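Local atomic coordinates of Hpr(Ser) kinase (Coxiella burnetii, PDB entry 3TQF), a protein that probably acts as a bifunctional kinase and phosphatase that binds ATP and phosphorylates or dephosphorylates a serine of the carrier protein HPr. Residues A[105-110]-A[115-120]. Residues are numbered along the deposited sequence; the frame is centred on the assembly and turned at random.
Sequences EKMPLL and NPLYRT
M107 and L117 meet tip to tip where the loop 105-110 passes beside the start of strand 117-123. The end methyl of M107, a selenomethionine, does the touching. M107 CE lies 3.9 Å from L117 CD2 and 4.0 Å from L117 CB. The bend in the M107 chain (chi2 83°) brings this methyl round to the leucine.

P108 comes next and packs on the same leucine branch. Its CG and L117 CD2 are 4.0 Å apart, and its CD is just as near. L117 CD2 therefore sits against both the selenomethionine methyl and the proline ring. The leucine is placed for this by CG lying opposite its own backbone N (chi1 -173°). P108 also touches R119, two residues further along the strand. R119 NH2 approaches P108 CG to 3.7 Å, and the guanidinium meets the ring at a slant. This is a van der Waals contact, with the aliphatic ring against one end of the charged group.

CB of L109 points away from the strand segment, and its carbonyl makes the contact: L109 O is 4.3 Å from L117 CD2. L110 ends the segment, with its CD2 4.0 Å from N115 O. No hydrogen bond joins the two segments. The contact rests mainly on apolar packing around L117. L117 is the buried residue of the contact, and the others are partly or fully exposed.

Four residues without helix or strand link the two segments, in the connection from strand 92-102 to strand 117-123. Strand 117-123 pairs antiparallel with strand 126-134, through backbone bonds of L117 with L132 and R119 with K130. M107 and L117 both rest on L132 of that strand. Y118 is hydrogen-bonded to H152 of helix 141-165, and P116 packs on I75 of a second subunit.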
# COMPACT_ATOMS: atom_id res chain seq x y z
N GLU A 105 12.34 -17.49 5.43
CA GLU A 105 12.83 -18.85 5.73
C GLU A 105 14.36 -18.92 5.70
O GLU A 105 14.96 -19.72 6.42
CB GLU A 105 12.27 -19.89 4.74
CG GLU A 105 10.87 -19.62 4.20
CD GLU A 105 10.90 -18.82 2.90
OE1 GLU A 105 11.40 -19.35 1.89
OE2 GLU A 105 10.42 -17.66 2.90
N LYS A 106 14.98 -18.10 4.85
CA LYS A 106 16.43 -18.10 4.66
C LYS A 106 17.14 -17.07 5.55
O LYS A 106 18.36 -16.91 5.49
CB LYS A 106 16.76 -17.83 3.18
CG LYS A 106 16.19 -18.88 2.23
CD LYS A 106 16.04 -18.35 0.80
CE LYS A 106 15.14 -19.26 -0.03
NZ LYS A 106 15.02 -18.78 -1.44
N MSE A 107 16.36 -16.39 6.38
CA MSE A 107 16.86 -15.35 7.26
C MSE A 107 17.64 -15.96 8.42
O MSE A 107 17.13 -16.86 9.09
CB MSE A 107 15.68 -14.54 7.79
CG MSE A 107 16.07 -13.26 8.49
SE MSE A 107 16.39 -11.77 7.30
CE MSE A 107 16.82 -10.50 8.71
N PRO A 108 18.87 -15.47 8.69
CA PRO A 108 19.65 -15.99 9.82
C PRO A 108 19.04 -15.67 11.18
O PRO A 108 18.15 -14.83 11.28
CB PRO A 108 21.01 -15.29 9.68
CG PRO A 108 21.03 -14.68 8.34
CD PRO A 108 19.61 -14.43 7.95
N LEU A 109 19.54 -16.32 12.23
CA LEU A 109 19.05 -16.09 13.58
C LEU A 109 19.32 -14.65 14.01
O LEU A 109 20.31 -14.04 13.60
CB LEU A 109 19.68 -17.07 14.58
CG LEU A 109 19.34 -18.55 14.37
CD1 LEU A 109 19.95 -19.41 15.47
CD2 LEU A 109 17.82 -18.77 14.30
N LEU A 110 18.43 -14.12 14.84
CA LEU A 110 18.46 -12.72 15.25
C LEU A 110 19.06 -12.62 16.65
O LEU A 110 18.55 -13.25 17.59
CB LEU A 110 17.04 -12.14 15.22
CG LEU A 110 16.87 -10.77 14.56
CD1 LEU A 110 15.40 -10.37 14.60
CD2 LEU A 110 17.76 -9.72 15.22
N ASN A 115 16.67 -4.52 17.29
CA ASN A 115 17.40 -3.82 16.23
C ASN A 115 17.41 -4.62 14.93
O ASN A 115 17.12 -5.82 14.94
CB ASN A 115 18.84 -3.54 16.68
CG ASN A 115 18.96 -2.27 17.49
OD1 ASN A 115 19.12 -2.31 18.71
ND2 ASN A 115 18.86 -1.13 16.81
N PRO A 116 17.73 -3.97 13.80
CA PRO A 116 17.83 -4.70 12.54
C PRO A 116 19.04 -5.63 12.52
O PRO A 116 19.95 -5.47 13.32
CB PRO A 116 18.01 -3.60 11.48
CG PRO A 116 17.88 -2.30 12.19
CD PRO A 116 18.07 -2.55 13.64
N LEU A 117 19.04 -6.60 11.61
CA LEU A 117 20.19 -7.47 11.45
C LEU A 117 21.22 -6.75 10.60
O LEU A 117 21.11 -6.72 9.38
CB LEU A 117 19.80 -8.82 10.83
CG LEU A 117 20.90 -9.90 10.77
CD1 LEU A 117 21.57 -10.07 12.11
CD2 LEU A 117 20.33 -11.22 10.30
N TYR A 118 22.21 -6.16 11.27
CA TYR A 118 23.26 -5.38 10.61
C TYR A 118 24.46 -6.25 10.24
O TYR A 118 24.90 -7.10 11.03
CB TYR A 118 23.73 -4.24 11.51
CG TYR A 118 23.02 -2.92 11.29
CD1 TYR A 118 22.08 -2.45 12.20
CD2 TYR A 118 23.31 -2.14 10.19
CE1 TYR A 118 21.44 -1.23 12.00
CE2 TYR A 118 22.67 -0.92 9.98
CZ TYR A 118 21.73 -0.48 10.89
OH TYR A 118 21.11 0.73 10.67
N ARG A 119 24.98 -6.03 9.04
CA ARG A 119 26.25 -6.58 8.60
C ARG A 119 27.02 -5.46 7.91
O ARG A 119 26.59 -4.31 7.93
CB ARG A 119 26.02 -7.74 7.63
CG ARG A 119 25.37 -8.97 8.26
CD ARG A 119 25.90 -10.25 7.62
NE ARG A 119 25.09 -11.44 7.88
CZ ARG A 119 25.01 -12.07 9.05
NH1 ARG A 119 25.66 -11.63 10.12
NH2 ARG A 119 24.25 -13.16 9.16
N THR A 120 28.17 -5.79 7.33
CA THR A 120 28.96 -4.84 6.54
C THR A 120 29.26 -5.41 5.15
O THR A 120 29.56 -6.59 5.01
CB THR A 120 30.29 -4.50 7.23
OG1 THR A 120 30.04 -3.98 8.54
CG2 THR A 120 31.07 -3.46 6.44